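Local coordinates for immunoreactive 84kD antigen PG93 (Porphyromonas gingivalis, PDB 5M11), which is an essential surface component of the type IX secretion system of this oral bacterium and binds zinc and calcium ions, at residues N190-S195 against F208-G213; L229-D234 against I246-R251; F264-V269 against I283-E288. All blocks are in the same frame, centred on the assembly; numbering follows the deposited sequence.

In the fold
The three contacts follow one another along the chain without nesting or crossing. Each closes a short loop of propeller chain. In each, a segment that leads into a four-stranded blade meets the end of that blade's second strand. Contact 1 does this for strands 196-202 and 205-210. Contact 2 starts at the last strand of the same blade, 226-230, and passes to strand 244-247 of the next. Contact 3 makes the following passage, from strand 260-264 to strand 280-284. Neighbours touch: Ala211 of contact 1 meets Asp234 of contact 2, and Cys247 of contact 2 meets Val269 of contact 3. Contacts 1 and 3 do not touch; their centres lie about 24 Å apart.

Contact 1: N190-S195 against F208-G213; sequences NLPMGS and FLLADG
Leu191 turns CG between its backbone N and its carbonyl carbon (chi1 60°), while Phe208 swings its ring to the side of its own N (chi1 -51°). Leu191 CD2 then lies 3.7 Å from Phe208 CD2, and the two side chains cross at about a right angle. The CB of Met193 points away, but the chain folds back. Its SD comes 5.2 Å from the centroid of the Phe208 ring, an oblique Met-aromatic contact. Leu169 of strand 168-173, in the preceding blade, touches both Met193 and Phe208. The segment 190-195 leads into a beta-propeller blade and packs against its second strand, 205-210. Pro192 is the centre of an inverse gamma turn, and its CG lies 3.8 Å from Leu210 CD2. A short 3-10 turn follows, with Ser195 N bonded to Pro192 O. It presents Ser195 O to the other segment. Ala211 N donates to Ser195 O at 2.8 Å, with an angle of 153° at the hydrogen. A CA-H...O contact reaches the same oxygen, with Leu210 CA 3.4 Å from Ser195 O. A type I turn runs from Leu210 to Gly213, closed by Gly213 N on Leu210 O at 3.0 Å.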
loop_
_atom_site.group_PDB
_atom_site.type_symbol
_atom_site.label_atom_id
_atom_site.label_comp_id
_atom_site.label_asym_id
_atom_site.label_seq_id
_atom_site.Cartn_x
_atom_site.Cartn_y
_atom_site.Cartn_z
ATOM N N ASN A 190 -22.392 18.543 37.307
ATOM C CA ASN A 190 -23.661 18.994 36.764
ATOM C C ASN A 190 -23.532 19.218 35.240
ATOM O O ASN A 190 -23.365 20.352 34.777
ATOM C CB ASN A 190 -24.168 20.251 37.496
ATOM C CG ASN A 190 -25.516 20.758 37.010
ATOM O OD1 ASN A 190 -26.526 20.030 37.009
ATOM N ND2 ASN A 190 -25.559 22.020 36.582
ATOM N N LEU A 191 -23.568 18.103 34.477
ATOM C CA LEU A 191 -23.591 18.033 33.014
ATOM C C LEU A 191 -23.790 16.577 32.591
ATOM O O LEU A 191 -23.415 15.695 33.366
ATOM C CB LEU A 191 -22.375 18.691 32.295
ATOM C CG LEU A 191 -20.953 18.218 32.552
ATOM C CD1 LEU A 191 -20.666 16.931 31.853
ATOM C CD2 LEU A 191 -19.969 19.185 31.958
ATOM N N PRO A 192 -24.380 16.275 31.401
ATOM C CA PRO A 192 -24.527 14.853 31.010
ATOM C C PRO A 192 -23.164 14.256 30.604
ATOM O O PRO A 192 -22.769 14.316 29.438
ATOM C CB PRO A 192 -25.528 14.907 29.855
ATOM C CG PRO A 192 -25.327 16.277 29.256
ATOM C CD PRO A 192 -24.927 17.187 30.368
ATOM N N MET A 193 -22.440 13.682 31.585
ATOM C CA MET A 193 -21.099 13.111 31.405
ATOM C C MET A 193 -21.079 11.975 30.369
ATOM O O MET A 193 -20.045 11.781 29.716
ATOM C CB MET A 193 -20.514 12.643 32.745
ATOM C CG MET A 193 -18.995 12.540 32.755
ATOM S SD MET A 193 -18.072 14.078 32.395
ATOM C CE MET A 193 -18.292 14.929 33.923
ATOM N N GLY A 194 -22.212 11.287 30.187
ATOM C CA GLY A 194 -22.350 10.218 29.199
ATOM C C GLY A 194 -22.358 10.703 27.754
ATOM O O GLY A 194 -22.159 9.907 26.825
ATOM N N SER A 195 -22.579 12.025 27.560
ATOM C CA SER A 195 -22.609 12.678 26.254
ATOM C C SER A 195 -21.274 13.356 25.922
ATOM O O SER A 195 -21.127 13.851 24.801
ATOM C CB SER A 195 -23.729 13.713 26.204
ATOM O OG SER A 195 -24.983 13.107 26.462
ATOM N N PHE A 208 -15.529 20.786 28.468
ATOM C CA PHE A 208 -16.218 19.545 28.143
ATOM C C PHE A 208 -17.118 19.710 26.947
ATOM O O PHE A 208 -18.114 20.429 27.005
ATOM C CB PHE A 208 -17.052 19.031 29.317
ATOM C CG PHE A 208 -16.352 18.917 30.644
ATOM C CD1 PHE A 208 -15.757 17.723 31.030
ATOM C CD2 PHE A 208 -16.394 19.961 31.561
ATOM C CE1 PHE A 208 -15.180 17.586 32.290
ATOM C CE2 PHE A 208 -15.822 19.819 32.828
ATOM C CZ PHE A 208 -15.218 18.630 33.186
ATOM N N LEU A 209 -16.780 18.996 25.880
ATOM C CA LEU A 209 -17.536 18.977 24.642
ATOM C C LEU A 209 -18.482 17.814 24.655
ATOM O O LEU A 209 -18.059 16.674 24.892
ATOM C CB LEU A 209 -16.622 18.897 23.405
ATOM C CG LEU A 209 -17.290 18.655 22.063
ATOM C CD1 LEU A 209 -18.221 19.811 21.675
ATOM C CD2 LEU A 209 -16.239 18.430 21.013
ATOM N N LEU A 210 -19.757 18.110 24.351
ATOM C CA LEU A 210 -20.843 17.158 24.299
ATOM C C LEU A 210 -21.123 16.801 22.866
ATOM O O LEU A 210 -20.910 17.621 21.967
ATOM C CB LEU A 210 -22.084 17.783 24.951
ATOM C CG LEU A 210 -22.277 17.677 26.467
ATOM C CD1 LEU A 210 -21.043 18.023 27.233
ATOM C CD2 LEU A 210 -23.356 18.604 26.906
ATOM N N ALA A 211 -21.634 15.578 22.650
ATOM C CA ALA A 211 -22.026 15.044 21.345
ATOM C C ALA A 211 -22.989 15.976 20.625
ATOM O O ALA A 211 -22.848 16.134 19.415
ATOM C CB ALA A 211 -22.654 13.672 21.510
ATOM N N ASP A 212 -23.925 16.636 21.366
ATOM C CA ASP A 212 -24.930 17.550 20.778
ATOM C C ASP A 212 -24.365 18.951 20.415
ATOM O O ASP A 212 -25.134 19.836 20.050
ATOM C CB ASP A 212 -26.153 17.708 21.706
ATOM C CG ASP A 212 -25.847 18.326 23.048
ATOM O OD1 ASP A 212 -25.323 19.450 23.073
ATOM O OD2 ASP A 212 -26.132 17.682 24.078
ATOM N N GLY A 213 -23.054 19.150 20.542
ATOM C CA GLY A 213 -22.432 20.420 20.196
ATOM C C GLY A 213 -22.152 21.377 21.331
ATOM O O GLY A 213 -21.245 22.200 21.211
#

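Contact 2: L229-D234 against I246-R251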
loop_
_atom_site.group_PDB
_atom_site.type_symbol
_atom_site.label_atom_id
_atom_site.label_comp_id
_atom_site.label_asym_id
_atom_site.label_seq_id
_atom_site.Cartn_x
_atom_site.Cartn_y
_atom_site.Cartn_z
ATOM N N LEU A 229 -20.106 27.872 25.053
ATOM C CA LEU A 229 -20.735 28.132 23.764
ATOM C C LEU A 229 -21.542 26.915 23.339
ATOM O O LEU A 229 -21.415 25.837 23.924
ATOM C CB LEU A 229 -19.760 28.608 22.658
ATOM C CG LEU A 229 -18.550 27.794 22.161
ATOM C CD1 LEU A 229 -17.404 27.829 23.112
ATOM C CD2 LEU A 229 -18.896 26.381 21.683
ATOM N N SER A 230 -22.384 27.104 22.335
ATOM C CA SER A 230 -23.217 26.058 21.783
ATOM C C SER A 230 -22.818 25.830 20.341
ATOM O O SER A 230 -23.357 26.456 19.431
ATOM C CB SER A 230 -24.693 26.425 21.891
ATOM O OG SER A 230 -25.064 26.947 23.155
ATOM N N SER A 231 -21.856 24.944 20.125
ATOM C CA SER A 231 -21.403 24.579 18.790
ATOM C C SER A 231 -22.427 23.620 18.121
ATOM O O SER A 231 -23.436 23.248 18.740
ATOM C CB SER A 231 -20.028 23.931 18.887
ATOM O OG SER A 231 -19.529 23.619 17.604
ATOM N N SER A 232 -22.175 23.237 16.855
ATOM C CA SER A 232 -23.039 22.305 16.138
ATOM C C SER A 232 -22.761 20.886 16.629
ATOM O O SER A 232 -21.665 20.634 17.144
ATOM C CB SER A 232 -22.814 22.417 14.633
ATOM O OG SER A 232 -21.527 21.966 14.249
ATOM N N ALA A 233 -23.738 19.958 16.460
ATOM C CA ALA A 233 -23.628 18.555 16.876
ATOM C C ALA A 233 -22.444 17.882 16.233
ATOM O O ALA A 233 -21.990 18.287 15.162
ATOM C CB ALA A 233 -24.895 17.789 16.533
ATOM N N ASP A 234 -21.925 16.872 16.922
ATOM C CA ASP A 234 -20.801 16.053 16.498
ATOM C C ASP A 234 -19.603 16.928 16.058
ATOM O O ASP A 234 -19.003 16.716 14.995
ATOM C CB ASP A 234 -21.238 15.051 15.412
ATOM C CG ASP A 234 -22.243 14.034 15.935
ATOM O OD1 ASP A 234 -21.807 13.027 16.532
ATOM O OD2 ASP A 234 -23.471 14.259 15.764
ATOM N N ILE A 246 -12.597 23.938 18.819
ATOM C CA ILE A 246 -13.895 23.286 18.642
ATOM C C ILE A 246 -14.244 23.439 17.184
ATOM O O ILE A 246 -14.608 24.531 16.745
ATOM C CB ILE A 246 -15.015 23.812 19.576
ATOM C CG1 ILE A 246 -14.594 23.827 21.064
ATOM C CG2 ILE A 246 -16.311 23.038 19.354
ATOM C CD1 ILE A 246 -14.460 22.506 21.749
ATOM N N CYS A 247 -14.079 22.364 16.424
ATOM C CA CYS A 247 -14.313 22.412 14.998
ATOM C C CYS A 247 -15.620 21.791 14.671
ATOM O O CYS A 247 -15.834 20.585 14.846
ATOM C CB CYS A 247 -13.167 21.758 14.248
ATOM S SG CYS A 247 -11.552 22.378 14.762
ATOM N N ALA A 248 -16.525 22.680 14.278
ATOM C CA ALA A 248 -17.889 22.428 13.864
ATOM C C ALA A 248 -17.941 22.425 12.346
ATOM O O ALA A 248 -16.927 22.729 11.702
ATOM C CB ALA A 248 -18.777 23.528 14.417
ATOM N N GLU A 249 -19.100 22.089 11.764
ATOM C CA GLU A 249 -19.232 22.143 10.319
ATOM C C GLU A 249 -19.382 23.601 9.908
ATOM O O GLU A 249 -20.297 24.272 10.389
ATOM C CB GLU A 249 -20.413 21.296 9.839
ATOM C CG GLU A 249 -19.991 19.932 9.333
ATOM C CD GLU A 249 -21.080 19.219 8.557
ATOM O OE1 GLU A 249 -21.231 19.498 7.345
ATOM O OE2 GLU A 249 -21.800 18.396 9.169
ATOM N N ASN A 250 -18.409 24.101 9.114
ATOM C CA ASN A 250 -18.255 25.435 8.494
ATOM C C ASN A 250 -17.453 26.443 9.368
ATOM O O ASN A 250 -16.930 27.405 8.801
ATOM C CB ASN A 250 -19.590 26.075 8.001
ATOM C CG ASN A 250 -20.471 26.785 9.009
ATOM O OD1 ASN A 250 -20.126 27.835 9.555
ATOM N ND2 ASN A 250 -21.693 26.297 9.173
ATOM N N ARG A 251 -17.320 26.235 10.691
ATOM C CA ARG A 251 -16.549 27.181 11.505
ATOM C C ARG A 251 -15.792 26.501 12.668
ATOM O O ARG A 251 -16.126 25.379 13.057
ATOM C CB ARG A 251 -17.448 28.324 12.025
ATOM C CG ARG A 251 -18.362 27.991 13.210
ATOM C CD ARG A 251 -19.690 27.363 12.819
ATOM N NE ARG A 251 -20.466 27.003 14.005
ATOM C CZ ARG A 251 -21.328 25.992 14.073
ATOM N NH1 ARG A 251 -21.540 25.219 13.013
ATOM N NH2 ARG A 251 -21.973 25.740 15.202
#
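This contact belongs to the passage between two beta-propeller blades, where Ser231 and Ser232 meet Ala248 at the end of strand 244-247. The segment 229-234 leaves strand 226-230, the last of one blade, and leads into the first strand of the next, 236-239. On the way it passes over the hairpin between strands 244-247 and 252-256. Both serine hydroxyls border the Ala248 methyl. Ser231 OG is 3.3 Å from Ala248 CB, and Ser232 OG is 3.2 Å from the same carbon. Ser231 holds OG anti to its backbone N (chi1 -177°), which also brings OG 3.7 Å from Ile246 CG2. The main polar partner of Ser231 OG is Ser235 OG, and Ser235 OG bonds to Ser232 O as well. Ser232 OG takes a weak hydrogen bond across the contact from Glu249 N, at 3.5 Å and 156°. From the hairpin side comes Arg251. Its chain bends at chi2 (-85°), and the guanidinium lies back over the Ala248 methyl, which sits 3.5 Å from the plane and near its centre. Arg251 NE is bonded to Tyr253 OH. Ser232 CB lies by the two terminal nitrogens, 3.5 Å from both Arg251 NH1 and NH2. Within the hairpin turn, Arg251 NH1 donates to Glu249 O at 3.1 Å, with that oxygen close to the guanidinium plane.

Contact 3: F264-V269 against I283-E288; sequences FPIADV and IALGEE
The carbonyl oxygen of Ala284 receives a CA-H...O contact from Val269, with Val269 CA 3.5 Å from Ala284 O. A matching contact runs the other way: Leu285 CA lies 3.5 Å from Asp268 O, with an angle of 143° at the hydrogen. No conventional hydrogen bond joins the two segments. Backbone hydrogen bonding starts just past 264-269, where Ala284 pairs with Leu270 and Gly271. The side chains meet through methyl groups. Val269 sets CG1 anti to its backbone N (chi1 179°), and this CG1 lies 3.8 Å from Ile283 CG2. Val269 CG2 sits between Ile283 CG2 and Leu285 CD2, 4.0 Å from each. Leu285 CD2 is the meeting point of the group. Ile266 CG2 approaches it to 3.6 Å, with the two side chains at about a right angle. The backbone of the loop also borders this methyl, since Ala267 O is 3.4 Å from Leu285 CD2. Ile266 and Val269 both touch Ile252 of strand 252-256, and Ile266 touches Ala301 in a loop, so this small apolar cluster reaches into both blades. The loop begins with an inverse gamma turn centred on Pro265, in which Ile266 N bonds to Phe264 O at 2.8 Å. At its far end, Val269 O is hydrogen-bonded to Tyr238 OH of the first strand of the preceding blade. The loop links the last strand of one blade, 260-264, to the first strand of the next, 271-273, and rests on the end of that blade's second strand, 280-284. Such a passage from an outermost strand to the innermost strand of the following blade is the blade-to-blade connection of a beta-propeller.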
loop_
_atom_site.group_PDB
_atom_site.type_symbol
_atom_site.label_atom_id
_atom_site.label_comp_id
_atom_site.label_asym_id
_atom_site.label_seq_id
_atom_site.Cartn_x
_atom_site.Cartn_y
_atom_site.Cartn_z
ATOM N N PHE A 264 -13.730 31.331 13.652
ATOM C CA PHE A 264 -13.105 31.362 12.334
ATOM C C PHE A 264 -13.924 30.556 11.334
ATOM O O PHE A 264 -14.215 29.386 11.604
ATOM C CB PHE A 264 -11.675 30.802 12.384
ATOM C CG PHE A 264 -10.721 31.523 13.292
ATOM C CD1 PHE A 264 -10.058 32.666 12.864
ATOM C CD2 PHE A 264 -10.439 31.032 14.556
ATOM C CE1 PHE A 264 -9.149 33.322 13.699
ATOM C CE2 PHE A 264 -9.527 31.684 15.387
ATOM C CZ PHE A 264 -8.883 32.823 14.950
ATOM N N PRO A 265 -14.264 31.111 10.151
ATOM C CA PRO A 265 -15.012 30.313 9.168
ATOM C C PRO A 265 -14.107 29.300 8.421
ATOM O O PRO A 265 -13.782 29.486 7.245
ATOM C CB PRO A 265 -15.607 31.371 8.245
ATOM C CG PRO A 265 -14.658 32.497 8.314
ATOM C CD PRO A 265 -13.986 32.473 9.645
ATOM N N ILE A 266 -13.700 28.224 9.116
ATOM C CA ILE A 266 -12.881 27.155 8.535
ATOM C C ILE A 266 -13.665 25.855 8.635
ATOM O O ILE A 266 -13.879 25.345 9.745
ATOM C CB ILE A 266 -11.446 26.981 9.138
ATOM C CG1 ILE A 266 -10.805 28.299 9.667
ATOM C CG2 ILE A 266 -10.530 26.284 8.146
ATOM C CD1 ILE A 266 -10.371 29.351 8.640
ATOM N N ALA A 267 -14.066 25.316 7.480
ATOM C CA ALA A 267 -14.808 24.066 7.358
ATOM C C ALA A 267 -13.879 22.841 7.315
ATOM O O ALA A 267 -12.694 22.967 7.002
ATOM C CB ALA A 267 -15.654 24.096 6.103
ATOM N N ASP A 268 -14.449 21.658 7.620
ATOM C CA ASP A 268 -13.841 20.331 7.562
ATOM C C ASP A 268 -12.385 20.363 8.054
ATOM O O ASP A 268 -11.444 20.318 7.255
ATOM C CB ASP A 268 -13.947 19.755 6.128
ATOM C CG ASP A 268 -15.331 19.818 5.465
ATOM O OD1 ASP A 268 -16.331 19.467 6.133
ATOM O OD2 ASP A 268 -15.399 20.142 4.250
ATOM N N VAL A 269 -12.223 20.476 9.378
ATOM C CA VAL A 269 -10.927 20.539 10.056
ATOM C C VAL A 269 -10.752 19.237 10.829
ATOM O O VAL A 269 -11.572 18.927 11.692
ATOM C CB VAL A 269 -10.789 21.795 10.960
ATOM C CG1 VAL A 269 -9.439 21.808 11.678
ATOM C CG2 VAL A 269 -10.991 23.076 10.155
ATOM N N ILE A 283 -3.338 23.918 10.584
ATOM C CA ILE A 283 -4.624 23.258 10.340
ATOM C C ILE A 283 -4.476 22.114 9.313
ATOM O O ILE A 283 -3.722 22.248 8.349
ATOM C CB ILE A 283 -5.642 24.359 9.819
ATOM C CG1 ILE A 283 -5.660 25.659 10.691
ATOM C CG2 ILE A 283 -7.067 23.848 9.604
ATOM C CD1 ILE A 283 -5.764 25.474 12.264
ATOM N N ALA A 284 -5.206 20.997 9.534
ATOM C CA ALA A 284 -5.314 19.846 8.632
ATOM C C ALA A 284 -6.729 19.882 8.043
ATOM O O ALA A 284 -7.722 19.760 8.776
ATOM C CB ALA A 284 -5.042 18.538 9.369
ATOM N N LEU A 285 -6.826 20.173 6.745
ATOM C CA LEU A 285 -8.110 20.321 6.074
ATOM C C LEU A 285 -8.465 19.081 5.270
ATOM O O LEU A 285 -9.462 19.066 4.550
ATOM C CB LEU A 285 -8.092 21.585 5.199
ATOM C CG LEU A 285 -7.969 22.884 6.001
ATOM C CD1 LEU A 285 -7.403 23.987 5.174
ATOM C CD2 LEU A 285 -9.287 23.288 6.576
ATOM N N GLY A 286 -7.671 18.035 5.454
ATOM C CA GLY A 286 -7.872 16.752 4.808
ATOM C C GLY A 286 -7.637 16.781 3.319
ATOM O O GLY A 286 -6.502 16.982 2.866
ATOM N N GLU A 287 -8.733 16.607 2.554
ATOM C CA GLU A 287 -8.722 16.514 1.096
ATOM C C GLU A 287 -8.065 17.755 0.441
ATOM O O GLU A 287 -7.634 17.678 -0.715
ATOM C CB GLU A 287 -10.139 16.255 0.558
ATOM C CG GLU A 287 -10.297 14.915 -0.164
ATOM C CD GLU A 287 -10.618 13.679 0.664
ATOM O OE1 GLU A 287 -11.571 13.728 1.477
ATOM O OE2 GLU A 287 -9.966 12.633 0.439
ATOM N N GLU A 288 -7.926 18.856 1.207
ATOM C CA GLU A 288 -7.237 20.064 0.771
ATOM C C GLU A 288 -5.770 19.920 1.145
ATOM O O GLU A 288 -4.913 20.032 0.277
ATOM C CB GLU A 288 -7.862 21.327 1.396
ATOM C CG GLU A 288 -7.347 22.652 0.836
ATOM C CD GLU A 288 -6.001 23.183 1.317
ATOM O OE1 GLU A 288 -5.427 22.633 2.288
ATOM O OE2 GLU A 288 -5.519 24.165 0.706
#